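PDB 3BWG: uncharacterized HTH-type transcriptional regulator yydK from Bacillus subtilis subsp. subtilis, which probably binds DNA through an N-terminal winged helix-turn-helix domain and regulates transcription as a member of the GntR family. Local coordinates for residues K127-R130 against Q135-C138; T12-Y17 against E51-K56; L137-S142 against N186-E191. All coordinates share one frame; numbering follows the deposited sequence.

Interaction 1. Residues K127-R130 against Q135-C138; sequences KRVR and QTLC
The carbonyl oxygen of R130 takes two backbone N-H groups from the neighbouring strand: L137 N lies 2.8 Å from R130 O in a nearly straight bond (169° at the hydrogen), while C138 N reaches R130 O in a weak bond of 3.4 Å. Two residues thus face one, a classic beta bulge. R130 N returns a bond to C138 O at 2.9 Å, making R130 and C138 an antiparallel hydrogen-bonded pair. C138 O also receives a CA-H contact from V129. On the face carrying R130 and C138, the thiol sulfur lies alongside the arginine stem, C138 SG being 3.6 Å from R130 CG; a small, weakly polar cysteine suits this buried position. A bend at chi3 (70°) helps turn the R130 guanidinium away from the facing strand, toward S97 and E91, and it lies over one face of that of R128, R130 NE 3.6 Å above the R128 plane. R128 itself is held by E140 and the carbonyls of V157 and H159. On the other face V129 CG1 meets T136 CG2 at 4.2 Å, beta-branched residues fitting a strand. With several acceptors sharing the two neighbouring guanidiniums, the buried positive charge is probably well compensated, while the bulge bonds join the hairpin 123-132/135-145.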
loop_
_atom_site.group_PDB
_atom_site.type_symbol
_atom_site.label_atom_id
_atom_site.label_comp_id
_atom_site.label_asym_id
_atom_site.label_seq_id
_atom_site.Cartn_x
_atom_site.Cartn_y
_atom_site.Cartn_z
ATOM N N LYS B 127 -9.194 14.106 18.886
ATOM C CA LYS B 127 -7.810 14.019 19.269
ATOM C C LYS B 127 -7.748 12.810 20.219
ATOM O O LYS B 127 -8.489 12.769 21.221
ATOM C CB LYS B 127 -7.376 15.305 19.970
ATOM C CG LYS B 127 -5.895 15.287 20.367
ATOM C CD LYS B 127 -5.484 16.386 21.368
ATOM C CE LYS B 127 -5.233 17.703 20.635
ATOM N NZ LYS B 127 -4.799 18.730 21.652
ATOM N N ARG B 128 -6.922 11.813 19.888
ATOM C CA ARG B 128 -6.865 10.611 20.702
ATOM C C ARG B 128 -5.511 9.907 20.644
ATOM O O ARG B 128 -4.755 10.001 19.650
ATOM C CB ARG B 128 -8.039 9.661 20.374
ATOM C CG ARG B 128 -7.936 8.867 19.089
ATOM C CD ARG B 128 -9.220 8.131 18.765
ATOM N NE ARG B 128 -9.130 7.645 17.388
ATOM C CZ ARG B 128 -9.846 6.660 16.860
ATOM N NH1 ARG B 128 -10.758 6.018 17.584
ATOM N NH2 ARG B 128 -9.638 6.325 15.594
ATOM N N VAL B 129 -5.179 9.255 21.741
ATOM C CA VAL B 129 -4.017 8.395 21.780
ATOM C C VAL B 129 -4.588 7.011 21.715
ATOM O O VAL B 129 -5.606 6.699 22.377
ATOM C CB VAL B 129 -3.162 8.599 23.065
ATOM C CG1 VAL B 129 -1.898 7.662 23.103
ATOM C CG2 VAL B 129 -2.752 10.077 23.198
ATOM N N ARG B 130 -3.970 6.186 20.885
ATOM C CA ARG B 130 -4.405 4.799 20.762
ATOM C C ARG B 130 -3.338 3.838 21.295
ATOM O O ARG B 130 -2.162 4.183 21.305
ATOM C CB ARG B 130 -4.840 4.492 19.330
ATOM C CG ARG B 130 -5.647 5.620 18.680
ATOM C CD ARG B 130 -6.329 5.124 17.401
ATOM N NE ARG B 130 -7.411 4.182 17.771
ATOM C CZ ARG B 130 -8.004 3.355 16.913
ATOM N NH1 ARG B 130 -7.634 3.359 15.627
ATOM N NH2 ARG B 130 -8.989 2.548 17.330
ATOM N N GLN B 135 0.415 -0.649 25.419
ATOM C CA GLN B 135 1.482 0.232 24.988
ATOM C C GLN B 135 0.902 1.217 23.958
ATOM O O GLN B 135 -0.098 0.909 23.273
ATOM C CB GLN B 135 2.632 -0.604 24.436
ATOM C CG GLN B 135 3.184 -1.659 25.435
ATOM C CD GLN B 135 4.009 -1.038 26.565
ATOM O OE1 GLN B 135 4.596 0.036 26.410
ATOM N NE2 GLN B 135 4.060 -1.716 27.712
ATOM N N THR B 136 1.474 2.415 23.885
ATOM C CA THR B 136 1.025 3.413 22.904
ATOM C C THR B 136 1.315 2.983 21.463
ATOM O O THR B 136 2.426 2.519 21.138
ATOM C CB THR B 136 1.646 4.790 23.147
ATOM O OG1 THR B 136 3.067 4.661 23.094
ATOM C CG2 THR B 136 1.242 5.312 24.497
ATOM N N LEU B 137 0.296 3.161 20.610
ATOM C CA LEU B 137 0.387 2.908 19.174
ATOM C C LEU B 137 0.600 4.220 18.382
ATOM O O LEU B 137 1.466 4.317 17.487
ATOM C CB LEU B 137 -0.888 2.188 18.693
ATOM C CG LEU B 137 -0.976 1.990 17.165
ATOM C CD1 LEU B 137 0.181 1.135 16.628
ATOM C CD2 LEU B 137 -2.294 1.425 16.684
ATOM N N CYS B 138 -0.214 5.219 18.697
ATOM C CA CYS B 138 -0.226 6.446 17.944
ATOM C C CYS B 138 -0.932 7.561 18.683
ATOM O O CYS B 138 -1.602 7.332 19.684
ATOM C CB CYS B 138 -0.879 6.249 16.563
ATOM S SG CYS B 138 -2.651 5.818 16.606
#

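Interaction 2. Residues T12-Y17 against E51-K56; sequences TEIETY and ELLEQK
In the winged helix-turn-helix domain of the GntR family, the first helix, 6-20, packs against the end of helix 43-55, whose earlier part lies in the predicted DNA-binding helix-turn-helix motif. L53 is the apolar link between them. Its CD2 methyl touches the branch methyl of I14, with I14 CG2 3.7 Å from L53 CD2, and its other methyl, CD1, lies against the carboxylate end of E15, 4.0 Å from E15 CD. One leucine therefore spreads its two branches over two successive residues of the facing helix. I14 offers CG2 because that methyl stands anti to the backbone N and so projects toward the partner helix, while CG1 goes off beside the N. The side chains of E15 and L53 run past each other in opposite directions, which lays the aliphatic part of the glutamate over the leucine and carries its charged end outward. There E15 OE2 meets the ammonium of K56 in a salt bridge, K56 NZ to E15 OE2 3.2 Å, the hydrogen bond within it being weak. The lysine crosses the glutamate at about a right angle and turns at its last torsion (chi4 -64°) to present NZ. A long, flexible lysine suits this exposed site just past the helix end, whereas leucine and isoleucine suit the buried layer beneath. Beyond the pair, L53 also rests on A11 of helix 6-20, on A58 and on I59 of strand 59-62, while I14 reaches F39 of helix 32-39, joining the contact to the domain's small hydrophobic core.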
loop_
_atom_site.group_PDB
_atom_site.type_symbol
_atom_site.label_atom_id
_atom_site.label_comp_id
_atom_site.label_asym_id
_atom_site.label_seq_id
_atom_site.Cartn_x
_atom_site.Cartn_y
_atom_site.Cartn_z
ATOM N N THR B 12 -14.959 -18.126 3.328
ATOM C CA THR B 12 -14.547 -18.053 4.729
ATOM C C THR B 12 -13.949 -19.375 5.250
ATOM O O THR B 12 -12.942 -19.362 5.973
ATOM C CB THR B 12 -15.701 -17.508 5.621
ATOM O OG1 THR B 12 -15.841 -16.099 5.394
ATOM C CG2 THR B 12 -15.462 -17.772 7.128
ATOM N N GLU B 13 -14.541 -20.502 4.856
ATOM C CA GLU B 13 -14.053 -21.818 5.264
ATOM C C GLU B 13 -12.679 -22.115 4.652
ATOM O O GLU B 13 -11.839 -22.765 5.282
ATOM C CB GLU B 13 -15.061 -22.914 4.893
ATOM C CG GLU B 13 -16.451 -22.723 5.521
ATOM C CD GLU B 13 -17.087 -24.010 6.073
ATOM O OE1 GLU B 13 -17.085 -25.043 5.363
ATOM O OE2 GLU B 13 -17.607 -23.978 7.220
ATOM N N ILE B 14 -12.473 -21.639 3.420
ATOM C CA ILE B 14 -11.173 -21.709 2.735
ATOM C C ILE B 14 -10.045 -20.905 3.421
ATOM O O ILE B 14 -8.948 -21.437 3.610
ATOM C CB ILE B 14 -11.312 -21.310 1.268
ATOM C CG1 ILE B 14 -11.927 -22.465 0.490
ATOM C CG2 ILE B 14 -9.960 -20.941 0.680
ATOM C CD1 ILE B 14 -12.489 -22.079 -0.847
ATOM N N GLU B 15 -10.320 -19.645 3.784
ATOM C CA GLU B 15 -9.458 -18.880 4.699
ATOM C C GLU B 15 -9.103 -19.635 5.972
ATOM O O GLU B 15 -7.940 -19.703 6.317
ATOM C CB GLU B 15 -10.122 -17.568 5.081
ATOM C CG GLU B 15 -9.777 -16.425 4.148
ATOM C CD GLU B 15 -10.805 -15.311 4.170
ATOM O OE1 GLU B 15 -11.967 -15.551 4.593
ATOM O OE2 GLU B 15 -10.448 -14.186 3.748
ATOM N N THR B 16 -10.116 -20.188 6.663
ATOM C CA THR B 16 -9.932 -21.047 7.854
ATOM C C THR B 16 -9.009 -22.239 7.597
ATOM O O THR B 16 -8.132 -22.554 8.422
ATOM C CB THR B 16 -11.297 -21.609 8.382
ATOM O OG1 THR B 16 -12.145 -20.525 8.768
ATOM C CG2 THR B 16 -11.102 -22.571 9.583
ATOM N N TYR B 17 -9.237 -22.916 6.477
ATOM C CA TYR B 17 -8.360 -23.987 6.034
ATOM C C TYR B 17 -6.884 -23.525 5.910
ATOM O O TYR B 17 -5.965 -24.257 6.290
ATOM C CB TYR B 17 -8.873 -24.565 4.713
ATOM C CG TYR B 17 -7.960 -25.621 4.134
ATOM C CD1 TYR B 17 -6.853 -25.255 3.334
ATOM C CD2 TYR B 17 -8.171 -26.989 4.414
ATOM C CE1 TYR B 17 -5.994 -26.221 2.803
ATOM C CE2 TYR B 17 -7.324 -27.967 3.880
ATOM C CZ TYR B 17 -6.232 -27.575 3.079
ATOM O OH TYR B 17 -5.390 -28.523 2.558
ATOM N N GLU B 51 -12.826 -15.918 -6.863
ATOM C CA GLU B 51 -12.670 -14.471 -7.229
ATOM C C GLU B 51 -12.646 -13.591 -5.994
ATOM O O GLU B 51 -11.760 -12.738 -5.852
ATOM C CB GLU B 51 -13.746 -13.920 -8.160
ATOM C CG GLU B 51 -14.487 -14.921 -9.018
ATOM C CD GLU B 51 -13.739 -15.317 -10.289
ATOM O OE1 GLU B 51 -14.340 -15.164 -11.401
ATOM O OE2 GLU B 51 -12.575 -15.798 -10.161
ATOM N N LEU B 52 -13.623 -13.790 -5.110
ATOM C CA LEU B 52 -13.673 -13.061 -3.851
ATOM C C LEU B 52 -12.326 -13.059 -3.125
ATOM O O LEU B 52 -11.814 -11.996 -2.787
ATOM C CB LEU B 52 -14.763 -13.624 -2.937
ATOM C CG LEU B 52 -15.058 -12.923 -1.600
ATOM C CD1 LEU B 52 -15.261 -11.414 -1.794
ATOM C CD2 LEU B 52 -16.288 -13.565 -0.959
ATOM N N LEU B 53 -11.785 -14.255 -2.881
ATOM C CA LEU B 53 -10.497 -14.450 -2.213
ATOM C C LEU B 53 -9.333 -13.724 -2.884
ATOM O O LEU B 53 -8.436 -13.188 -2.205
ATOM C CB LEU B 53 -10.178 -15.938 -2.188
ATOM C CG LEU B 53 -10.329 -16.776 -0.925
ATOM C CD1 LEU B 53 -10.984 -16.043 0.253
ATOM C CD2 LEU B 53 -11.041 -18.038 -1.300
ATOM N N GLU B 54 -9.345 -13.748 -4.217
ATOM C CA GLU B 54 -8.282 -13.190 -5.023
ATOM C C GLU B 54 -8.283 -11.670 -4.882
ATOM O O GLU B 54 -7.251 -11.084 -4.600
ATOM C CB GLU B 54 -8.447 -13.623 -6.482
ATOM C CG GLU B 54 -7.412 -13.037 -7.417
ATOM C CD GLU B 54 -6.957 -14.023 -8.492
ATOM O OE1 GLU B 54 -7.756 -14.942 -8.829
ATOM O OE2 GLU B 54 -5.798 -13.871 -8.996
ATOM N N GLN B 55 -9.454 -11.044 -5.060
ATOM C CA GLN B 55 -9.593 -9.597 -4.855
ATOM C C GLN B 55 -9.366 -9.203 -3.384
ATOM O O GLN B 55 -8.987 -8.070 -3.089
ATOM C CB GLN B 55 -10.931 -9.086 -5.407
ATOM C CG GLN B 55 -12.149 -9.457 -4.594
ATOM C CD GLN B 55 -13.426 -9.529 -5.425
ATOM O OE1 GLN B 55 -13.388 -9.523 -6.661
ATOM N NE2 GLN B 55 -14.567 -9.622 -4.746
ATOM N N LYS B 56 -9.561 -10.156 -2.476
ATOM C CA LYS B 56 -9.197 -10.004 -1.059
ATOM C C LYS B 56 -7.680 -10.196 -0.767
ATOM O O LYS B 56 -7.232 -10.037 0.385
ATOM C CB LYS B 56 -10.044 -10.985 -0.238
ATOM C CG LYS B 56 -10.123 -10.736 1.262
ATOM C CD LYS B 56 -11.303 -11.523 1.846
ATOM C CE LYS B 56 -11.797 -10.933 3.167
ATOM N NZ LYS B 56 -10.788 -10.995 4.260
#

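Interaction 3. Residues L137-S142 against N186-E191; sequences LCYEES and NEEEAE. With EDO (1,2-ethanediol), chain H.
Y139 sends CG anti to its own backbone nitrogen (chi1 164°), carrying the ring from the strand toward helix 187-193, and E188, its CG likewise opposite the backbone N (chi1 -164°) and its chain extended, reaches back to the hydroxyl end, the two side chains crossing at about a right angle. Their ends approach without a hydrogen bond between them, Y139 OH lying 3.6 Å from E188 OE1 and the ring and carboxylate planes standing 57° apart. Nearer the strand, at CD2, the methylene of E189 packs against the tyrosine, E189 CG 4.0 Å from Y139 CD2. The carboxylate of E189 leads away from the ring, to a salt bridge with K201. The start of the helix is fixed by a capping box: N186 OD1 accepts from E189 N at 2.7 Å, nearly along the C=O axis, and E189 OE2 takes a weak bond from N186 N. Asparagine suits the N-cap because its short amide can reach a helix N-H that lacks a carbonyl partner. A molecule of 1,2-ethanediol, probably from the crystallisation liquor, sits between strand and helix; its O2 donates to E141 OE2 at 2.6 Å and its C2 lies 3.4 Å from Y139 CE2. An alanine in place of Y139 is likely to open a gap beneath the helix, leaving the E189 methylene without the ring it packs on. The tyrosine also stacks on Y192 of helix 187-193, and its backbone pairs with S222, so the helix packs against strand 135-145, next to strand 215-224.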
loop_
_atom_site.group_PDB
_atom_site.type_symbol
_atom_site.label_atom_id
_atom_site.label_comp_id
_atom_site.label_asym_id
_atom_site.label_seq_id
_atom_site.Cartn_x
_atom_site.Cartn_y
_atom_site.Cartn_z
ATOM N N LEU B 137 0.296 3.161 20.610
ATOM C CA LEU B 137 0.387 2.908 19.174
ATOM C C LEU B 137 0.600 4.220 18.382
ATOM O O LEU B 137 1.466 4.317 17.487
ATOM C CB LEU B 137 -0.888 2.188 18.693
ATOM C CG LEU B 137 -0.976 1.990 17.165
ATOM C CD1 LEU B 137 0.181 1.135 16.628
ATOM C CD2 LEU B 137 -2.294 1.425 16.684
ATOM N N CYS B 138 -0.214 5.219 18.697
ATOM C CA CYS B 138 -0.226 6.446 17.944
ATOM C C CYS B 138 -0.932 7.561 18.683
ATOM O O CYS B 138 -1.602 7.332 19.684
ATOM C CB CYS B 138 -0.879 6.249 16.563
ATOM S SG CYS B 138 -2.651 5.818 16.606
ATOM N N TYR B 139 -0.742 8.758 18.151
ATOM C CA TYR B 139 -1.359 9.957 18.582
ATOM C C TYR B 139 -1.994 10.461 17.280
ATOM O O TYR B 139 -1.311 10.566 16.251
ATOM C CB TYR B 139 -0.271 10.931 19.111
ATOM C CG TYR B 139 -0.749 12.366 19.231
ATOM C CD1 TYR B 139 -1.853 12.684 20.036
ATOM C CD2 TYR B 139 -0.127 13.394 18.537
ATOM C CE1 TYR B 139 -2.342 13.979 20.121
ATOM C CE2 TYR B 139 -0.592 14.717 18.633
ATOM C CZ TYR B 139 -1.706 14.998 19.440
ATOM O OH TYR B 139 -2.201 16.293 19.567
ATOM N N GLU B 140 -3.294 10.749 17.327
ATOM C CA GLU B 140 -4.035 11.127 16.151
ATOM C C GLU B 140 -4.910 12.378 16.293
ATOM O O GLU B 140 -5.524 12.629 17.313
ATOM C CB GLU B 140 -4.877 9.931 15.682
ATOM C CG GLU B 140 -6.214 10.270 14.984
ATOM C CD GLU B 140 -7.118 9.052 14.786
ATOM O OE1 GLU B 140 -7.964 9.074 13.896
ATOM O OE2 GLU B 140 -6.961 8.048 15.492
ATOM N N GLU B 141 -5.010 13.138 15.214
ATOM C CA GLU B 141 -6.016 14.160 15.112
ATOM C C GLU B 141 -6.757 13.807 13.854
ATOM O O GLU B 141 -6.128 13.552 12.800
ATOM C CB GLU B 141 -5.372 15.541 14.942
ATOM C CG GLU B 141 -4.795 16.154 16.211
ATOM C CD GLU B 141 -4.175 17.539 15.941
ATOM O OE1 GLU B 141 -4.832 18.583 16.201
ATOM O OE2 GLU B 141 -3.027 17.573 15.443
ATOM N N SER B 142 -8.088 13.758 13.943
ATOM C CA SER B 142 -8.882 13.612 12.740
ATOM C C SER B 142 -10.043 14.580 12.646
ATOM O O SER B 142 -10.500 15.142 13.643
ATOM C CB SER B 142 -9.327 12.178 12.529
ATOM O OG SER B 142 -9.677 11.615 13.755
ATOM N N ASN B 186 8.131 15.596 18.417
ATOM C CA ASN B 186 8.231 16.819 19.162
ATOM C C ASN B 186 7.762 16.542 20.576
ATOM O O ASN B 186 7.330 15.418 20.864
ATOM C CB ASN B 186 7.421 17.921 18.473
ATOM C CG ASN B 186 5.938 17.758 18.647
ATOM O OD1 ASN B 186 5.478 17.049 19.527
ATOM N ND2 ASN B 186 5.172 18.428 17.802
ATOM N N GLU B 187 7.807 17.558 21.439
ATOM C CA GLU B 187 7.559 17.374 22.886
ATOM C C GLU B 187 6.170 16.848 23.149
ATOM O O GLU B 187 5.987 15.941 23.954
ATOM C CB GLU B 187 7.760 18.673 23.716
ATOM C CG GLU B 187 9.093 19.349 23.563
ATOM C CD GLU B 187 10.224 18.627 24.274
ATOM O OE1 GLU B 187 9.948 17.874 25.244
ATOM O OE2 GLU B 187 11.398 18.831 23.871
ATOM N N GLU B 188 5.196 17.444 22.482
ATOM C CA GLU B 188 3.822 17.045 22.679
ATOM C C GLU B 188 3.577 15.600 22.196
ATOM O O GLU B 188 2.979 14.796 22.919
ATOM C CB GLU B 188 2.884 18.026 21.989
ATOM C CG GLU B 188 1.450 17.898 22.468
ATOM C CD GLU B 188 0.450 18.496 21.501
ATOM O OE1 GLU B 188 -0.756 18.588 21.878
ATOM O OE2 GLU B 188 0.869 18.868 20.371
ATOM N N GLU B 189 4.032 15.265 20.982
ATOM C CA GLU B 189 3.934 13.876 20.530
ATOM C C GLU B 189 4.690 12.899 21.446
ATOM O O GLU B 189 4.142 11.851 21.812
ATOM C CB GLU B 189 4.431 13.749 19.101
ATOM C CG GLU B 189 3.633 14.601 18.144
ATOM C CD GLU B 189 4.254 14.700 16.778
ATOM O OE1 GLU B 189 3.521 15.107 15.839
ATOM O OE2 GLU B 189 5.446 14.348 16.630
ATOM N N ALA B 190 5.934 13.240 21.811
ATOM C CA ALA B 190 6.743 12.381 22.668
ATOM C C ALA B 190 6.055 12.098 24.012
ATOM O O ALA B 190 6.072 10.965 24.509
ATOM C CB ALA B 190 8.127 12.989 22.909
ATOM N N GLU B 191 5.439 13.123 24.583
ATOM C CA GLU B 191 4.739 12.967 25.847
ATOM C C GLU B 191 3.479 12.059 25.732
ATOM O O GLU B 191 3.279 11.144 26.553
ATOM C CB GLU B 191 4.440 14.342 26.450
ATOM C CG GLU B 191 3.283 14.360 27.437
ATOM C CD GLU B 191 3.355 15.502 28.422
ATOM O OE1 GLU B 191 4.323 16.311 28.371
ATOM O OE2 GLU B 191 2.429 15.580 29.271
HETATM C C1 EDO H . -0.528 13.642 14.613
HETATM O O1 EDO H . 0.819 13.881 15.008
HETATM C C2 EDO H . -1.389 14.670 15.307
HETATM O O2 EDO H . -1.166 15.921 14.643
#

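How the interactions relate
Interactions 1 and 3 share L137 and C138 and both use strand 135-145 of the UTRA sheet, their centres about 7 Å apart. They touch directly, K127 of the first packing on Y139 of the second. Interaction 1 is buried and works mainly through backbone bonds between neighbouring strands; interaction 3 is partly buried and lays a helix on that sheet through an aromatic ring and glutamate chains. Interaction 2 lies in the other domain, its centre about 32 Å from that of interaction 1 and on the opposite side of the chain's centre. Also partly buried, it joins helix 6-20 to the end of helix 43-55 and the residue after it through side chains, apolar within and ionic at its solvent-facing edge.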